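Local coordinates for protein dual oxidase maturation factor 1 (Mus musculus, PDB 6WXU) that probably supports the maturation of the dual oxidase DUOX1 and its transport from the endoplasmic reticulum to the plasma membrane, at residues Val99-Gly104 and Leu155-Lys160; Tyr170-Leu175 and Thr228-Pro233; Leu61-Val66 and Gly258-Leu263. One frame throughout, in Å; residues are numbered along the deposited sequence.

Interaction 1. Residues Val99-Gly104 and Leu155-Lys160; sequences VGLQIG and LYLAEK
Val99 and Leu101, two residues apart on strand 94-103, both lean on a single methyl group of Leu157 in helix 152-159. The apolar contacts make up the whole interaction. Val99 CG1 comes to 3.7 Å from Leu157 CD1, the two side chains crossing obliquely, and the branched carbon Leu101 CG lies 4.3 Å from that same Leu157 CD1. Val99 CG1 and Leu101 CG are themselves 6.7 Å apart, and the angle they subtend at Leu157 CD1 is about 114°, so the methyl reaches in between the two strand residues instead of resting on one of them. An extended side chain delivers it there: with chi2 at -176°, CD1 continues the line from CA and leads Leu157 away from its helix.

No polar bond links the two segments, and their polar groups find partners elsewhere. The closest CA atoms across the segments, those of Leu101 and Leu157, are 8.3 Å apart, too far for the backbones to bond. The helix holds its own turn through Glu159 N to Leu155 O at 2.9 Å and Lys160 N to Tyr156 O at 3.1 Å. On the sheet side, Leu101 and Ile103 bond through their backbones to Gly79 and Ser77, and Gln102 bonds to Asn109. At the far end of the helix segment, Lys160 NZ donates to Pro235 O and makes a salt bridge to an acidic side chain of the partner protein's chain.

All three touching residues are buried. With 130 Å² shared and purely aliphatic surfaces, the chemistry implies that dispersion and exclusion of water seat the helix on the antiparallel sheet, which is predicted to be extracellular, without directional bonds to fix an exact register.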
loop_
_atom_site.group_PDB
_atom_site.type_symbol
_atom_site.label_atom_id
_atom_site.label_comp_id
_atom_site.label_asym_id
_atom_site.label_seq_id
_atom_site.Cartn_x
_atom_site.Cartn_y
_atom_site.Cartn_z
ATOM N N VAL B 99 22.763 3.781 -20.458
ATOM C CA VAL B 99 21.711 2.859 -20.049
ATOM C C VAL B 99 22.219 1.428 -20.161
ATOM O O VAL B 99 23.003 1.094 -21.052
ATOM C CB VAL B 99 20.447 3.075 -20.902
ATOM C CG1 VAL B 99 19.228 2.564 -20.176
ATOM C CG2 VAL B 99 20.285 4.536 -21.240
ATOM N N GLY B 100 21.769 0.574 -19.255
ATOM C CA GLY B 100 22.202 -0.813 -19.255
ATOM C C GLY B 100 21.136 -1.728 -18.706
ATOM O O GLY B 100 20.278 -1.315 -17.923
ATOM N N LEU B 101 21.192 -2.988 -19.126
ATOM C CA LEU B 101 20.302 -4.035 -18.650
ATOM C C LEU B 101 21.125 -5.166 -18.060
ATOM O O LEU B 101 22.228 -5.455 -18.524
ATOM C CB LEU B 101 19.433 -4.591 -19.774
ATOM C CG LEU B 101 18.032 -4.032 -19.970
ATOM C CD1 LEU B 101 17.378 -4.738 -21.128
ATOM C CD2 LEU B 101 17.221 -4.218 -18.716
ATOM N N GLN B 102 20.575 -5.816 -17.039
ATOM C CA GLN B 102 21.249 -6.941 -16.399
ATOM C C GLN B 102 20.170 -7.921 -15.955
ATOM O O GLN B 102 19.582 -7.753 -14.886
ATOM C CB GLN B 102 22.099 -6.475 -15.229
ATOM C CG GLN B 102 23.407 -5.837 -15.624
ATOM C CD GLN B 102 24.220 -5.433 -14.427
ATOM O OE1 GLN B 102 23.677 -5.145 -13.366
ATOM N NE2 GLN B 102 25.536 -5.419 -14.584
ATOM N N ILE B 103 19.925 -8.938 -16.769
ATOM C CA ILE B 103 18.822 -9.866 -16.560
ATOM C C ILE B 103 19.364 -11.094 -15.848
ATOM O O ILE B 103 20.165 -11.844 -16.410
ATOM C CB ILE B 103 18.147 -10.244 -17.881
ATOM C CG1 ILE B 103 17.880 -8.996 -18.711
ATOM C CG2 ILE B 103 16.850 -10.963 -17.623
ATOM C CD1 ILE B 103 17.402 -9.291 -20.093
ATOM N N GLY B 104 18.928 -11.305 -14.620
ATOM C CA GLY B 104 19.318 -12.462 -13.841
ATOM C C GLY B 104 18.317 -13.587 -13.947
ATOM O O GLY B 104 17.612 -13.734 -14.948
ATOM N N LEU B 155 11.643 3.520 -16.453
ATOM C CA LEU B 155 10.287 2.983 -16.495
ATOM C C LEU B 155 9.991 2.295 -17.818
ATOM O O LEU B 155 9.269 1.295 -17.846
ATOM C CB LEU B 155 9.282 4.101 -16.239
ATOM C CG LEU B 155 9.363 4.770 -14.870
ATOM C CD1 LEU B 155 8.497 6.001 -14.825
ATOM C CD2 LEU B 155 8.941 3.801 -13.799
ATOM N N TYR B 156 10.545 2.805 -18.915
ATOM C CA TYR B 156 10.380 2.168 -20.217
ATOM C C TYR B 156 10.941 0.752 -20.208
ATOM O O TYR B 156 10.232 -0.223 -20.503
ATOM C CB TYR B 156 11.070 3.026 -21.272
ATOM C CG TYR B 156 11.143 2.438 -22.652
ATOM C CD1 TYR B 156 10.005 2.271 -23.415
ATOM C CD2 TYR B 156 12.361 2.094 -23.210
ATOM C CE1 TYR B 156 10.075 1.754 -24.680
ATOM C CE2 TYR B 156 12.439 1.578 -24.474
ATOM C CZ TYR B 156 11.294 1.411 -25.204
ATOM O OH TYR B 156 11.364 0.895 -26.470
ATOM N N LEU B 157 12.221 0.617 -19.862
ATOM C CA LEU B 157 12.824 -0.707 -19.815
ATOM C C LEU B 157 12.178 -1.581 -18.754
ATOM O O LEU B 157 12.147 -2.805 -18.898
ATOM C CB LEU B 157 14.322 -0.595 -19.561
ATOM C CG LEU B 157 15.128 0.069 -20.670
ATOM C CD1 LEU B 157 16.600 0.025 -20.340
ATOM C CD2 LEU B 157 14.857 -0.616 -21.986
ATOM N N ALA B 158 11.659 -0.981 -17.684
ATOM C CA ALA B 158 11.050 -1.776 -16.628
ATOM C C ALA B 158 9.699 -2.323 -17.044
ATOM O O ALA B 158 9.296 -3.390 -16.573
ATOM C CB ALA B 158 10.899 -0.945 -15.362
ATOM N N GLU B 159 8.981 -1.612 -17.906
ATOM C CA GLU B 159 7.690 -2.093 -18.363
ATOM C C GLU B 159 7.795 -3.028 -19.551
ATOM O O GLU B 159 6.817 -3.709 -19.866
ATOM C CB GLU B 159 6.780 -0.929 -18.736
ATOM C CG GLU B 159 7.019 -0.403 -20.123
ATOM C CD GLU B 159 5.836 0.359 -20.653
ATOM O OE1 GLU B 159 4.692 -0.037 -20.350
ATOM O OE2 GLU B 159 6.046 1.359 -21.367
ATOM N N LYS B 160 8.943 -3.066 -20.227
ATOM C CA LYS B 160 9.129 -4.073 -21.268
ATOM C C LYS B 160 8.951 -5.490 -20.731
ATOM O O LYS B 160 8.543 -6.384 -21.476
ATOM C CB LYS B 160 10.507 -3.930 -21.906
ATOM C CG LYS B 160 10.647 -2.754 -22.837
ATOM C CD LYS B 160 9.836 -2.954 -24.088
ATOM C CE LYS B 160 10.072 -1.834 -25.067
ATOM N NZ LYS B 160 9.354 -2.063 -26.339
#

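Interaction 2. Residues Tyr170-Leu175 and Thr228-Pro233; sequences YNQYRL and TSLISP
Gln172 NE2 donates a hydrogen bond to Met226 O, just ahead of the 228-233 segment, while the root of the same side chain meets Leu230. Leu230 CD2 lies 3.4 Å from Gln172 CB and 3.7 Å from Gln172 CG, so the aliphatic part of the glutamine serves this contact, and the bend at chi2 (79°) lets the amide end turn to its own partner. The glutamine thus works twice, as an apolar surface near its backbone and as a hydrogen-bond donor at its end.

A second pairing stands next to the first. Tyr173 OH lies 3.5 Å from Ile231 CB and 3.6 Å from each of Ile231 CG2 and Ile231 CD1, so it rests on the beta carbon and both branches at once. These are van der Waals contacts and not polar bonds. The two side chains cross at about a right angle, which lets the end of the tyrosine butt against the isoleucine. Ile231 CD1 approaches the ring obliquely, at 4.4 Å from Tyr173 CZ. In Ile231, chi1 of -157° swings CG1 away from the backbone N, and the extended arm carries CD1 beside the phenol end.

The disulfide Cys167-Cys234 lies just before one segment and just after the other, so a covalent link accompanies the packing. Tyr173 stands near the start of the long helix 170-199, while Leu230 and Ile231 belong to the weakly bonded helical turn 228-231 that follows helix 203-224. Ile103 of strand 94-103 packs on both Tyr173 and Ile231, and Thr245 of strand 245-247 also packs on Ile231; the contact therefore sits where the helices meet the sheet, probably on the extracellular side.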
loop_
_atom_site.group_PDB
_atom_site.type_symbol
_atom_site.label_atom_id
_atom_site.label_comp_id
_atom_site.label_asym_id
_atom_site.label_seq_id
_atom_site.Cartn_x
_atom_site.Cartn_y
_atom_site.Cartn_z
ATOM N N TYR B 170 7.637 -11.808 -19.882
ATOM C CA TYR B 170 7.449 -12.120 -18.471
ATOM C C TYR B 170 7.400 -13.623 -18.232
ATOM O O TYR B 170 8.178 -14.160 -17.440
ATOM C CB TYR B 170 6.177 -11.452 -17.958
ATOM C CG TYR B 170 5.919 -11.688 -16.494
ATOM C CD1 TYR B 170 6.701 -11.082 -15.530
ATOM C CD2 TYR B 170 4.884 -12.505 -16.077
ATOM C CE1 TYR B 170 6.467 -11.290 -14.198
ATOM C CE2 TYR B 170 4.644 -12.717 -14.745
ATOM C CZ TYR B 170 5.437 -12.106 -13.810
ATOM O OH TYR B 170 5.200 -12.312 -12.474
ATOM N N ASN B 171 6.483 -14.320 -18.905
ATOM C CA ASN B 171 6.312 -15.748 -18.656
ATOM C C ASN B 171 7.579 -16.521 -18.983
ATOM O O ASN B 171 8.013 -17.384 -18.210
ATOM C CB ASN B 171 5.138 -16.285 -19.469
ATOM C CG ASN B 171 3.801 -15.900 -18.884
ATOM O OD1 ASN B 171 3.730 -15.164 -17.904
ATOM N ND2 ASN B 171 2.730 -16.393 -19.487
ATOM N N GLN B 172 8.188 -16.225 -20.129
ATOM C CA GLN B 172 9.371 -16.962 -20.553
ATOM C C GLN B 172 10.516 -16.775 -19.569
ATOM O O GLN B 172 11.105 -17.751 -19.092
ATOM C CB GLN B 172 9.785 -16.512 -21.948
ATOM C CG GLN B 172 10.847 -17.373 -22.587
ATOM C CD GLN B 172 10.288 -18.656 -23.163
ATOM O OE1 GLN B 172 9.077 -18.874 -23.164
ATOM N NE2 GLN B 172 11.169 -19.511 -23.663
ATOM N N TYR B 173 10.851 -15.523 -19.255
ATOM C CA TYR B 173 11.950 -15.287 -18.329
ATOM C C TYR B 173 11.642 -15.832 -16.945
ATOM O O TYR B 173 12.540 -16.346 -16.271
ATOM C CB TYR B 173 12.280 -13.800 -18.267
ATOM C CG TYR B 173 13.208 -13.356 -19.365
ATOM C CD1 TYR B 173 14.579 -13.422 -19.204
ATOM C CD2 TYR B 173 12.716 -12.884 -20.568
ATOM C CE1 TYR B 173 15.430 -13.023 -20.203
ATOM C CE2 TYR B 173 13.560 -12.486 -21.571
ATOM C CZ TYR B 173 14.915 -12.556 -21.384
ATOM O OH TYR B 173 15.761 -12.157 -22.386
ATOM N N ARG B 174 10.384 -15.777 -16.519
ATOM C CA ARG B 174 10.031 -16.275 -15.197
ATOM C C ARG B 174 10.238 -17.781 -15.099
ATOM O O ARG B 174 10.885 -18.269 -14.166
ATOM C CB ARG B 174 8.587 -15.912 -14.874
ATOM C CG ARG B 174 8.211 -16.157 -13.446
ATOM C CD ARG B 174 6.725 -16.047 -13.252
ATOM N NE ARG B 174 6.388 -15.952 -11.839
ATOM C CZ ARG B 174 5.153 -16.021 -11.362
ATOM N NH1 ARG B 174 4.132 -16.193 -12.188
ATOM N NH2 ARG B 174 4.938 -15.921 -10.058
ATOM N N LEU B 175 9.698 -18.536 -16.057
ATOM C CA LEU B 175 9.829 -19.988 -16.010
ATOM C C LEU B 175 11.280 -20.423 -16.176
ATOM O O LEU B 175 11.761 -21.298 -15.444
ATOM C CB LEU B 175 8.953 -20.629 -17.082
ATOM C CG LEU B 175 7.518 -20.980 -16.695
ATOM C CD1 LEU B 175 7.512 -21.808 -15.429
ATOM C CD2 LEU B 175 6.659 -19.744 -16.516
ATOM N N THR B 228 16.981 -16.510 -25.299
ATOM C CA THR B 228 17.663 -15.621 -26.232
ATOM C C THR B 228 16.897 -15.475 -27.538
ATOM O O THR B 228 17.044 -14.465 -28.235
ATOM C CB THR B 228 19.076 -16.134 -26.498
ATOM O OG1 THR B 228 19.010 -17.361 -27.234
ATOM C CG2 THR B 228 19.787 -16.381 -25.186
ATOM N N SER B 229 16.084 -16.462 -27.888
ATOM C CA SER B 229 15.308 -16.420 -29.118
ATOM C C SER B 229 14.030 -15.608 -28.982
ATOM O O SER B 229 13.204 -15.619 -29.901
ATOM C CB SER B 229 14.975 -17.841 -29.571
ATOM O OG SER B 229 14.276 -18.545 -28.559
ATOM N N LEU B 230 13.847 -14.908 -27.872
ATOM C CA LEU B 230 12.617 -14.176 -27.609
ATOM C C LEU B 230 12.821 -12.679 -27.453
ATOM O O LEU B 230 12.009 -11.898 -27.951
ATOM C CB LEU B 230 11.944 -14.726 -26.351
ATOM C CG LEU B 230 10.540 -14.186 -26.105
ATOM C CD1 LEU B 230 9.540 -14.811 -27.062
ATOM C CD2 LEU B 230 10.146 -14.440 -24.681
ATOM N N ILE B 231 13.882 -12.251 -26.763
ATOM C CA ILE B 231 14.150 -10.824 -26.615
ATOM C C ILE B 231 14.841 -10.239 -27.833
ATOM O O ILE B 231 15.029 -9.019 -27.904
ATOM C CB ILE B 231 14.998 -10.561 -25.358
ATOM C CG1 ILE B 231 14.816 -9.121 -24.876
ATOM C CG2 ILE B 231 16.460 -10.860 -25.635
ATOM C CD1 ILE B 231 15.599 -8.784 -23.638
ATOM N N SER B 232 15.218 -11.075 -28.800
ATOM C CA SER B 232 15.895 -10.556 -29.987
ATOM C C SER B 232 14.981 -9.695 -30.850
ATOM O O SER B 232 15.401 -8.591 -31.240
ATOM C CB SER B 232 16.507 -11.712 -30.782
ATOM O OG SER B 232 17.176 -11.236 -31.934
ATOM N N PRO B 233 13.751 -10.106 -31.187
ATOM C CA PRO B 233 12.928 -9.256 -32.061
ATOM C C PRO B 233 12.296 -8.060 -31.370
ATOM O O PRO B 233 11.948 -7.096 -32.062
ATOM C CB PRO B 233 11.851 -10.222 -32.570
ATOM C CG PRO B 233 11.707 -11.198 -31.482
ATOM C CD PRO B 233 13.088 -11.398 -30.931
#

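Interaction 3. Residues Leu61-Val66 and Gly258-Leu263; sequences LFIGAV and GLLCIL
Ile63 meets Cys261 through both of its branches. The sulfur Cys261 SG is 3.6 Å from Ile63 CG2 and equally 3.6 Å from Ile63 CD1, so it fits against the fork of the isoleucine instead of one methyl. Ile63 CD1 has a further neighbour in Leu260 CD2, at 4.1 Å, where the two side chains pass at a slant. One terminal methyl thereby bridges two consecutive residues of the other helix, and these pairs make up the direct contact, which buries 137 Å² in all.

Torsions account for this two-pronged grip. In Ile63, CG2 stands anti to the backbone N while CG1 turns in beside that N (chi1 -68°), and the arm runs on extended to CD1, which leaves both branches facing the sulfur.

The next layer is helical backbone. The CA atoms of Ile63 and Cys261 are 8.2 Å apart, and each chain is held by its own bonds, among them Val66 N to Phe62 O at 3.0 Å. That same turn sets Val66 CG2 over one face of the Phe62 ring, 3.7 Å above the plane and offset toward its rim.

Farther out, Cys261 also rests on Thr213 and Gln217 of helix 203-224, while Leu61 leans on Phe31 and Ala34 of helix 22-41. Val66 touches Ile253 and Thr257, earlier in helix 249-273, so the helices pack in antiparallel sense: advance along one matches retreat along the other. Two neighbouring antiparallel helices packed through apolar side chains are consistent with an alpha-helical transmembrane bundle, in keeping with the predicted transmembrane character of both segments.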
loop_
_atom_site.group_PDB
_atom_site.type_symbol
_atom_site.label_atom_id
_atom_site.label_comp_id
_atom_site.label_asym_id
_atom_site.label_seq_id
_atom_site.Cartn_x
_atom_site.Cartn_y
_atom_site.Cartn_z
ATOM N N LEU B 61 36.510 -25.375 -2.700
ATOM C CA LEU B 61 35.921 -24.134 -2.213
ATOM C C LEU B 61 35.545 -23.201 -3.356
ATOM O O LEU B 61 34.469 -22.597 -3.331
ATOM C CB LEU B 61 36.901 -23.437 -1.271
ATOM C CG LEU B 61 36.372 -23.135 0.125
ATOM C CD1 LEU B 61 35.850 -24.398 0.778
ATOM C CD2 LEU B 61 37.467 -22.519 0.958
ATOM N N PHE B 62 36.406 -23.082 -4.367
ATOM C CA PHE B 62 36.107 -22.205 -5.494
ATOM C C PHE B 62 34.860 -22.664 -6.237
ATOM O O PHE B 62 34.007 -21.845 -6.594
ATOM C CB PHE B 62 37.310 -22.140 -6.435
ATOM C CG PHE B 62 37.010 -21.537 -7.776
ATOM C CD1 PHE B 62 36.965 -20.166 -7.941
ATOM C CD2 PHE B 62 36.791 -22.345 -8.878
ATOM C CE1 PHE B 62 36.696 -19.612 -9.175
ATOM C CE2 PHE B 62 36.522 -21.796 -10.115
ATOM C CZ PHE B 62 36.475 -20.429 -10.263
ATOM N N ILE B 63 34.729 -23.971 -6.471
ATOM C CA ILE B 63 33.547 -24.481 -7.158
ATOM C C ILE B 63 32.300 -24.241 -6.320
ATOM O O ILE B 63 31.267 -23.788 -6.831
ATOM C CB ILE B 63 33.725 -25.970 -7.497
ATOM C CG1 ILE B 63 34.811 -26.149 -8.553
ATOM C CG2 ILE B 63 32.434 -26.552 -7.993
ATOM C CD1 ILE B 63 35.140 -27.586 -8.839
ATOM N N GLY B 64 32.377 -24.512 -5.018
ATOM C CA GLY B 64 31.225 -24.283 -4.167
ATOM C C GLY B 64 30.816 -22.829 -4.100
ATOM O O GLY B 64 29.630 -22.521 -3.965
ATOM N N ALA B 65 31.781 -21.916 -4.216
ATOM C CA ALA B 65 31.474 -20.491 -4.163
ATOM C C ALA B 65 30.886 -19.995 -5.473
ATOM O O ALA B 65 30.006 -19.129 -5.470
ATOM C CB ALA B 65 32.725 -19.689 -3.818
ATOM N N VAL B 66 31.366 -20.522 -6.597
ATOM C CA VAL B 66 30.840 -20.108 -7.892
ATOM C C VAL B 66 29.402 -20.574 -8.064
ATOM O O VAL B 66 28.547 -19.818 -8.536
ATOM C CB VAL B 66 31.740 -20.630 -9.021
ATOM C CG1 VAL B 66 30.985 -20.628 -10.319
ATOM C CG2 VAL B 66 32.969 -19.768 -9.134
ATOM N N GLY B 258 31.176 -25.919 -14.912
ATOM C CA GLY B 258 30.535 -27.178 -15.250
ATOM C C GLY B 258 31.469 -28.113 -15.991
ATOM O O GLY B 258 31.578 -29.296 -15.660
ATOM N N LEU B 259 32.164 -27.591 -17.004
ATOM C CA LEU B 259 33.133 -28.417 -17.714
ATOM C C LEU B 259 34.279 -28.842 -16.806
ATOM O O LEU B 259 34.809 -29.947 -16.956
ATOM C CB LEU B 259 33.674 -27.674 -18.931
ATOM C CG LEU B 259 32.642 -27.341 -20.004
ATOM C CD1 LEU B 259 33.315 -26.767 -21.234
ATOM C CD2 LEU B 259 31.846 -28.577 -20.353
ATOM N N LEU B 260 34.668 -27.992 -15.854
ATOM C CA LEU B 260 35.723 -28.371 -14.921
ATOM C C LEU B 260 35.288 -29.535 -14.040
ATOM O O LEU B 260 36.033 -30.506 -13.866
ATOM C CB LEU B 260 36.121 -27.174 -14.063
ATOM C CG LEU B 260 37.110 -27.486 -12.943
ATOM C CD1 LEU B 260 38.418 -27.956 -13.533
ATOM C CD2 LEU B 260 37.321 -26.278 -12.055
ATOM N N CYS B 261 34.088 -29.451 -13.463
ATOM C CA CYS B 261 33.595 -30.537 -12.622
ATOM C C CYS B 261 33.451 -31.826 -13.417
ATOM O O CYS B 261 33.761 -32.912 -12.914
ATOM C CB CYS B 261 32.261 -30.155 -11.987
ATOM S SG CYS B 261 32.337 -28.765 -10.852
ATOM N N ILE B 262 32.975 -31.732 -14.658
ATOM C CA ILE B 262 32.837 -32.931 -15.478
ATOM C C ILE B 262 34.200 -33.546 -15.757
ATOM O O ILE B 262 34.370 -34.771 -15.698
ATOM C CB ILE B 262 32.079 -32.602 -16.776
ATOM C CG1 ILE B 262 30.597 -32.408 -16.473
ATOM C CG2 ILE B 262 32.278 -33.693 -17.806
ATOM C CD1 ILE B 262 29.756 -32.229 -17.692
ATOM N N LEU B 263 35.197 -32.709 -16.045
ATOM C CA LEU B 263 36.535 -33.225 -16.301
ATOM C C LEU B 263 37.115 -33.903 -15.068
ATOM O O LEU B 263 37.730 -34.970 -15.171
ATOM C CB LEU B 263 37.446 -32.097 -16.773
ATOM C CG LEU B 263 38.907 -32.483 -16.977
ATOM C CD1 LEU B 263 39.010 -33.609 -17.984
ATOM C CD2 LEU B 263 39.715 -31.281 -17.424
#

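Interactions 1 and 2 are neighbours, their centres 13 Å apart, and they touch: Ile103 CG2 lies 3.6 Å from Tyr173 CE1, and Ile103 CD1 lies 4.0 Å from Ile231 CD1. Strand 94-103 is thus common ground between them, and interaction 1 closes along the chain before interaction 2 opens. Interaction 3 is remote, its centre 31 Å from that of interaction 1 and 28 Å from that of interaction 2, yet its helices, 50-72 and 249-273, enclose both in sequence. The sheet draws strands from both sides of helices 170-199 and 203-224, so the probably extracellular part and the helical part are interwoven along the chain, with interaction 2 near their junction.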